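Local coordinates for polyphosphate kinase (Porphyromonas gingivalis, PDB 2O8R), which probably catalyses the reversible transfer of the terminal phosphate of ATP onto a growing long-chain polyphosphate, at residues R536-Q547 with V563-C574. The protein carries 3 engineered substitutions. Sequence-based numbering, arbitrary orientation.
Sequences RGYMLLKMNGLQ and VEIDLIVRGICC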
ATOM      1  N   ARG A 536       2.282 -52.228  17.663  1.00 65.96           N
ATOM      2  CA  ARG A 536       1.950 -50.883  18.132  1.00 67.47           C
ATOM      3  C   ARG A 536       1.219 -50.096  17.043  1.00 70.85           C
ATOM      4  O   ARG A 536       1.561 -50.204  15.859  1.00 74.19           O
ATOM      5  CB  ARG A 536       3.217 -50.136  18.579  1.00 52.18           C
ATOM      6  CG  ARG A 536       2.933 -48.759  19.129  1.00 65.83           C
ATOM      7  CD  ARG A 536       3.955 -48.299  20.147  1.00 72.11           C
ATOM      8  NE  ARG A 536       3.582 -47.003  20.717  1.00 91.75           N
ATOM      9  CZ  ARG A 536       3.893 -45.820  20.184  1.00 99.66           C
ATOM     10  NH1 ARG A 536       4.593 -45.755  19.056  1.00 87.21           N
ATOM     11  NH2 ARG A 536       3.509 -44.694  20.778  1.00106.71           N
ATOM     12  N   GLY A 537       0.199 -49.335  17.445  1.00 66.26           N
ATOM     13  CA  GLY A 537      -0.563 -48.487  16.525  1.00 62.86           C
ATOM     14  C   GLY A 537      -0.517 -47.033  16.948  1.00 63.80           C
ATOM     15  O   GLY A 537      -1.155 -46.636  17.928  1.00 72.88           O
ATOM     16  N   TYR A 538       0.237 -46.227  16.210  1.00 53.29           N
ATOM     17  CA  TYR A 538       0.430 -44.830  16.597  1.00 53.76           C
ATOM     18  C   TYR A 538       0.276 -43.844  15.438  1.00 52.67           C
ATOM     19  O   TYR A 538       0.622 -44.155  14.285  1.00 58.47           O
ATOM     20  CB  TYR A 538       1.797 -44.654  17.260  1.00 43.49           C
ATOM     21  CG  TYR A 538       2.020 -43.272  17.795  1.00 55.89           C
ATOM     22  CD1 TYR A 538       1.282 -42.802  18.884  1.00 56.47           C
ATOM     23  CD2 TYR A 538       2.955 -42.419  17.202  1.00 48.20           C
ATOM     24  CE1 TYR A 538       1.470 -41.532  19.379  1.00 44.48           C
ATOM     25  CE2 TYR A 538       3.154 -41.139  17.690  1.00 42.48           C
ATOM     26  CZ  TYR A 538       2.406 -40.701  18.774  1.00 54.37           C
ATOM     27  OH  TYR A 538       2.610 -39.439  19.267  1.00 53.47           O
HETATM   28  N   MSE A 539      -0.253 -42.659  15.750  1.00 51.01           N
HETATM   29  CA  MSE A 539      -0.393 -41.566  14.779  1.00 42.14           C
HETATM   30  C   MSE A 539      -0.036 -40.260  15.433  1.00 51.83           C
HETATM   31  O   MSE A 539      -0.424 -39.999  16.578  1.00 64.71           O
HETATM   32  CB  MSE A 539      -1.819 -41.473  14.249  1.00 32.69           C
HETATM   33  CG  MSE A 539      -2.189 -42.619  13.344  1.00 53.92           C
HETATM   34 SE   MSE A 539      -3.899 -42.424  12.465  1.00 84.11          SE
HETATM   35  CE  MSE A 539      -5.097 -42.891  13.892  1.00 71.25           C
ATOM     36  N   LEU A 540       0.706 -39.435  14.704  1.00 59.40           N
ATOM     37  CA  LEU A 540       1.021 -38.094  15.164  1.00 52.73           C
ATOM     38  C   LEU A 540       0.573 -37.140  14.082  1.00 56.38           C
ATOM     39  O   LEU A 540       1.117 -37.145  12.981  1.00 60.27           O
ATOM     40  CB  LEU A 540       2.514 -37.967  15.463  1.00 50.18           C
ATOM     41  CG  LEU A 540       3.094 -36.707  16.123  1.00 69.74           C
ATOM     42  CD1 LEU A 540       2.102 -35.923  16.971  1.00 54.81           C
ATOM     43  CD2 LEU A 540       4.303 -37.074  16.951  1.00 59.78           C
ATOM     44  N   LEU A 541      -0.440 -36.338  14.399  1.00 55.00           N
ATOM     45  CA  LEU A 541      -1.121 -35.520  13.401  1.00 38.62           C
ATOM     46  C   LEU A 541      -1.202 -34.047  13.822  1.00 41.13           C
ATOM     47  O   LEU A 541      -1.757 -33.727  14.872  1.00 46.84           O
ATOM     48  CB  LEU A 541      -2.526 -36.052  13.197  1.00 43.79           C
ATOM     49  CG  LEU A 541      -2.801 -37.459  12.698  1.00 49.62           C
ATOM     50  CD1 LEU A 541      -4.298 -37.652  12.773  1.00 38.40           C
ATOM     51  CD2 LEU A 541      -2.305 -37.636  11.270  1.00 61.99           C
ATOM     52  N   LYS A 542      -0.651 -33.152  13.003  1.00 47.78           N
ATOM     53  CA  LYS A 542      -0.674 -31.722  13.308  1.00 43.25           C
ATOM     54  C   LYS A 542      -1.332 -30.927  12.199  1.00 48.37           C
ATOM     55  O   LYS A 542      -0.931 -31.028  11.046  1.00 41.54           O
ATOM     56  CB  LYS A 542       0.729 -31.197  13.518  1.00 43.37           C
ATOM     57  CG  LYS A 542       0.804 -29.689  13.688  1.00 42.57           C
ATOM     58  CD  LYS A 542       2.250 -29.223  13.824  1.00 22.29           C
ATOM     59  CE  LYS A 542       2.311 -27.746  13.959  1.00 41.47           C
ATOM     60  NZ  LYS A 542       1.933 -27.438  15.337  1.00 41.03           N
HETATM   61  N   MSE A 543      -2.340 -30.139  12.556  1.00 47.36           N
HETATM   62  CA  MSE A 543      -2.983 -29.261  11.595  1.00 50.06           C
HETATM   63  C   MSE A 543      -3.669 -28.048  12.230  1.00 50.45           C
HETATM   64  O   MSE A 543      -3.769 -27.934  13.450  1.00 48.81           O
HETATM   65  CB  MSE A 543      -3.975 -30.044  10.780  1.00 45.83           C
HETATM   66  CG  MSE A 543      -5.124 -30.592  11.582  1.00 69.18           C
HETATM   67 SE   MSE A 543      -5.846 -32.157  10.683  1.00 72.91          SE
HETATM   68  CE  MSE A 543      -4.756 -32.116   9.039  1.00 81.40           C
ATOM     69  N   ASN A 544      -4.117 -27.132  11.383  1.00 36.08           N
ATOM     70  CA  ASN A 544      -4.757 -25.923  11.848  1.00 52.64           C
ATOM     71  C   ASN A 544      -6.177 -26.249  12.250  1.00 48.43           C
ATOM     72  O   ASN A 544      -6.703 -25.683  13.203  1.00 53.67           O
ATOM     73  CB  ASN A 544      -4.733 -24.824  10.776  1.00 44.64           C
ATOM     74  CG  ASN A 544      -3.332 -24.300  10.493  1.00 60.31           C
ATOM     75  OD1 ASN A 544      -2.732 -24.627   9.471  1.00 61.23           O
ATOM     76  ND2 ASN A 544      -2.810 -23.479  11.393  1.00 54.81           N
ATOM     77  N   GLY A 545      -6.788 -27.190  11.539  1.00 48.27           N
ATOM     78  CA  GLY A 545      -8.178 -27.535  11.799  1.00 47.57           C
ATOM     79  C   GLY A 545      -8.556 -28.972  11.527  1.00 46.46           C
ATOM     80  O   GLY A 545      -8.101 -29.569  10.553  1.00 31.18           O
ATOM     81  N   LEU A 546      -9.398 -29.513  12.408  1.00 51.11           N
ATOM     82  CA  LEU A 546     -10.024 -30.816  12.240  1.00 40.09           C
ATOM     83  C   LEU A 546     -11.534 -30.702  12.471  1.00 62.25           C
ATOM     84  O   LEU A 546     -12.002 -30.370  13.566  1.00 65.31           O
ATOM     85  CB  LEU A 546      -9.410 -31.838  13.193  1.00 47.40           C
ATOM     86  CG  LEU A 546     -10.031 -33.230  13.119  1.00 51.24           C
ATOM     87  CD1 LEU A 546      -9.939 -33.765  11.714  1.00 52.73           C
ATOM     88  CD2 LEU A 546      -9.360 -34.168  14.109  1.00 44.96           C
ATOM     89  N   GLN A 547     -12.300 -30.988  11.431  1.00 54.54           N
ATOM     90  CA  GLN A 547     -13.717 -30.711  11.468  1.00 58.19           C
ATOM     91  C   GLN A 547     -14.504 -31.738  10.646  1.00 65.32           C
ATOM     92  O   GLN A 547     -15.705 -31.911  10.859  1.00 73.35           O
ATOM     93  CB  GLN A 547     -13.939 -29.275  10.964  1.00 67.46           C
ATOM     94  CG  GLN A 547     -15.353 -28.737  11.031  1.00 79.98           C
ATOM     95  CD  GLN A 547     -16.132 -28.978   9.759  1.00 85.38           C
ATOM     96  OE1 GLN A 547     -15.587 -29.449   8.759  1.00 78.10           O
ATOM     97  NE2 GLN A 547     -17.419 -28.655   9.789  1.00 99.86           N
ATOM     98  N   VAL A 563      -5.678 -48.048  18.580  1.00 56.29           N
ATOM     99  CA  VAL A 563      -4.686 -47.126  17.996  1.00 57.86           C
ATOM    100  C   VAL A 563      -4.576 -45.841  18.839  1.00 61.51           C
ATOM    101  O   VAL A 563      -5.581 -45.184  19.117  1.00 62.39           O
ATOM    102  CB  VAL A 563      -4.990 -46.764  16.504  1.00 65.42           C
ATOM    103  CG1 VAL A 563      -3.868 -45.921  15.912  1.00 40.35           C
ATOM    104  CG2 VAL A 563      -5.226 -48.025  15.645  1.00 38.65           C
ATOM    105  N   GLU A 564      -3.353 -45.506  19.251  1.00 73.71           N
ATOM    106  CA  GLU A 564      -3.067 -44.280  20.009  1.00 61.94           C
ATOM    107  C   GLU A 564      -2.843 -43.072  19.094  1.00 68.61           C
ATOM    108  O   GLU A 564      -2.113 -43.152  18.095  1.00 52.98           O
ATOM    109  CB  GLU A 564      -1.813 -44.463  20.844  1.00 51.68           C
ATOM    110  CG  GLU A 564      -1.962 -45.340  22.053  1.00 62.56           C
ATOM    111  CD  GLU A 564      -0.805 -45.162  23.019  1.00 87.36           C
ATOM    112  OE1 GLU A 564       0.199 -44.500  22.649  1.00 72.63           O
ATOM    113  OE2 GLU A 564      -0.907 -45.673  24.154  1.00 88.43           O
ATOM    114  N   ILE A 565      -3.459 -41.947  19.449  1.00 63.86           N
ATOM    115  CA  ILE A 565      -3.412 -40.756  18.604  1.00 61.48           C
ATOM    116  C   ILE A 565      -3.027 -39.457  19.345  1.00 65.75           C
ATOM    117  O   ILE A 565      -3.678 -39.064  20.324  1.00 54.58           O
ATOM    118  CB  ILE A 565      -4.757 -40.538  17.851  1.00 59.81           C
ATOM    119  CG1 ILE A 565      -5.309 -41.858  17.295  1.00 39.02           C
ATOM    120  CG2 ILE A 565      -4.573 -39.525  16.731  1.00 62.06           C
ATOM    121  CD1 ILE A 565      -6.694 -41.757  16.691  1.00 51.92           C
ATOM    122  N   ASP A 566      -1.971 -38.801  18.863  1.00 56.75           N
ATOM    123  CA  ASP A 566      -1.662 -37.432  19.263  1.00 52.86           C
ATOM    124  C   ASP A 566      -2.064 -36.430  18.181  1.00 52.24           C
ATOM    125  O   ASP A 566      -1.528 -36.451  17.070  1.00 55.52           O
ATOM    126  CB  ASP A 566      -0.176 -37.283  19.549  1.00 56.30           C
ATOM    127  CG  ASP A 566       0.154 -37.430  21.007  1.00 47.74           C
ATOM    128  OD1 ASP A 566      -0.480 -36.760  21.848  1.00 67.94           O
ATOM    129  OD2 ASP A 566       1.069 -38.214  21.314  1.00 69.33           O
ATOM    130  N   LEU A 567      -3.010 -35.563  18.520  1.00 51.93           N
ATOM    131  CA  LEU A 567      -3.438 -34.480  17.653  1.00 47.47           C
ATOM    132  C   LEU A 567      -2.867 -33.182  18.166  1.00 46.22           C
ATOM    133  O   LEU A 567      -3.022 -32.860  19.339  1.00 48.62           O
ATOM    134  CB  LEU A 567      -4.957 -34.350  17.655  1.00 53.29           C
ATOM    135  CG  LEU A 567      -5.747 -35.400  16.876  1.00 73.10           C
ATOM    136  CD1 LEU A 567      -7.226 -35.259  17.162  1.00 57.61           C
ATOM    137  CD2 LEU A 567      -5.488 -35.261  15.393  1.00 79.99           C
ATOM    138  N   ILE A 568      -2.205 -32.438  17.287  1.00 52.88           N
ATOM    139  CA  ILE A 568      -1.784 -31.074  17.587  1.00 43.54           C
ATOM    140  C   ILE A 568      -2.561 -30.132  16.654  1.00 48.28           C
ATOM    141  O   ILE A 568      -2.202 -29.937  15.484  1.00 51.91           O
ATOM    142  CB  ILE A 568      -0.257 -30.919  17.453  1.00 52.49           C
ATOM    143  CG1 ILE A 568       0.465 -31.937  18.343  1.00 26.82           C
ATOM    144  CG2 ILE A 568       0.180 -29.524  17.826  1.00 27.67           C
ATOM    145  CD1 ILE A 568       1.984 -31.902  18.228  1.00 38.10           C
ATOM    146  N   VAL A 569      -3.662 -29.594  17.172  1.00 48.94           N
ATOM    147  CA  VAL A 569      -4.579 -28.743  16.401  1.00 48.39           C
ATOM    148  C   VAL A 569      -4.794 -27.393  17.068  1.00 53.61           C
ATOM    149  O   VAL A 569      -5.318 -27.339  18.177  1.00 58.33           O
ATOM    150  CB  VAL A 569      -5.948 -29.399  16.252  1.00 44.63           C
ATOM    151  CG1 VAL A 569      -6.908 -28.464  15.520  1.00 48.35           C
ATOM    152  CG2 VAL A 569      -5.809 -30.690  15.499  1.00 37.08           C
ATOM    153  N   ARG A 570      -4.403 -26.302  16.410  1.00 57.54           N
ATOM    154  CA  ARG A 570      -4.494 -25.003  17.077  1.00 68.46           C
ATOM    155  C   ARG A 570      -5.871 -24.370  16.982  1.00 61.32           C
ATOM    156  O   ARG A 570      -6.339 -23.752  17.937  1.00 66.00           O
ATOM    157  CB  ARG A 570      -3.381 -24.030  16.661  1.00 72.31           C
ATOM    158  CG  ARG A 570      -3.338 -23.700  15.215  1.00 65.46           C
ATOM    159  CD  ARG A 570      -2.684 -22.360  14.947  1.00 39.87           C
ATOM    160  NE  ARG A 570      -3.261 -21.839  13.709  1.00 54.57           N
ATOM    161  CZ  ARG A 570      -3.964 -20.717  13.614  1.00 48.16           C
ATOM    162  NH1 ARG A 570      -4.125 -19.933  14.672  1.00 42.44           N
ATOM    163  NH2 ARG A 570      -4.476 -20.363  12.448  1.00 53.62           N
ATOM    164  N   GLY A 571      -6.533 -24.540  15.847  1.00 52.31           N
ATOM    165  CA  GLY A 571      -7.827 -23.890  15.639  1.00 50.38           C
ATOM    166  C   GLY A 571      -9.009 -24.768  15.972  1.00 43.96           C
ATOM    167  O   GLY A 571      -9.127 -25.291  17.082  1.00 39.55           O
ATOM    168  N   ILE A 572      -9.884 -24.931  14.992  1.00 48.03           N
ATOM    169  CA  ILE A 572     -11.101 -25.688  15.175  1.00 49.81           C
ATOM    170  C   ILE A 572     -10.812 -27.172  15.306  1.00 51.96           C
ATOM    171  O   ILE A 572     -10.147 -27.752  14.465  1.00 57.09           O
ATOM    172  CB  ILE A 572     -12.083 -25.452  14.023  1.00 46.45           C
ATOM    173  CG1 ILE A 572     -12.693 -24.057  14.111  1.00 42.34           C
ATOM    174  CG2 ILE A 572     -13.209 -26.451  14.058  1.00 45.30           C
ATOM    175  CD1 ILE A 572     -13.577 -23.754  12.911  1.00 47.76           C
ATOM    176  N   CYS A 573     -11.305 -27.767  16.386  1.00 55.13           N
ATOM    177  CA  CYS A 573     -11.312 -29.204  16.532  1.00 58.57           C
ATOM    178  C   CYS A 573     -12.678 -29.709  16.990  1.00 57.05           C
ATOM    179  O   CYS A 573     -13.179 -29.290  18.026  1.00 61.39           O
ATOM    180  CB  CYS A 573     -10.244 -29.632  17.517  1.00 72.85           C
ATOM    181  SG  CYS A 573      -9.984 -31.396  17.506  1.00 63.95           S
ATOM    182  N   CYS A 574     -13.274 -30.613  16.217  1.00 58.34           N
ATOM    183  CA  CYS A 574     -14.628 -31.107  16.502  1.00 64.46           C
ATOM    184  C   CYS A 574     -14.618 -32.499  17.068  1.00 63.01           C
ATOM    185  O   CYS A 574     -15.659 -33.021  17.448  1.00 80.71           O
ATOM    186  CB  CYS A 574     -15.487 -31.112  15.247  1.00 61.17           C
ATOM    187  SG  CYS A 574     -15.800 -29.486  14.561  1.00 61.39           S
TER
HETATM  188  O   HOH W   1      -0.868 -27.498  15.141  1.00 39.65           O
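M539 gives its N-H to E564 O and receives D566 N on its own O, and L541 repeats the pattern with D566 O and I568 N, the last bond 2.8 Å from I568 N to L541 O. Odd residues of 538-543 thus bond to even ones of 564-569, and the strands run as parallel neighbours, their short axes 4.7 Å and 10° apart, a worked example of the beta-alpha-beta crossover, with helix 549-560 as the connection. Past M543 the register slips by one residue, and pairing resumes between the loops that follow the strands through G571 N to N544 O, L546 N to I572 O and C574 N to L546 O.

On the face of M539, L541 and M543 with I565, L567 and V569, apolar side chains lie alongside their partners. L541 CD1 meets L567 CD2 at 3.7 Å, L567 CD1 reaches on to L546 CD2 at 3.9 Å, and the bend at chi3 (-78°) of selenomethionine M539 brings its CE against I565 CD1.

The other face, which helix 636-651 covers, is mixed. Y538 donates its hydroxyl to the anti lone pair of D566 OD2 at 2.8 Å, ring and carboxylate planes 80° apart; R586 makes a salt bridge to the same oxygen. K542 NZ reaches I568 O through a water and is also held by E596 and Q649.

Buried D566 and K542 are thus paired among apolar L540, I568 and L650, while the opposite face is apolar. Just beyond the strand ends lie R570, a predicted ATP-binding residue, and N544, which touches H597, also predicted to bind ATP, consistent with a nucleotide site there.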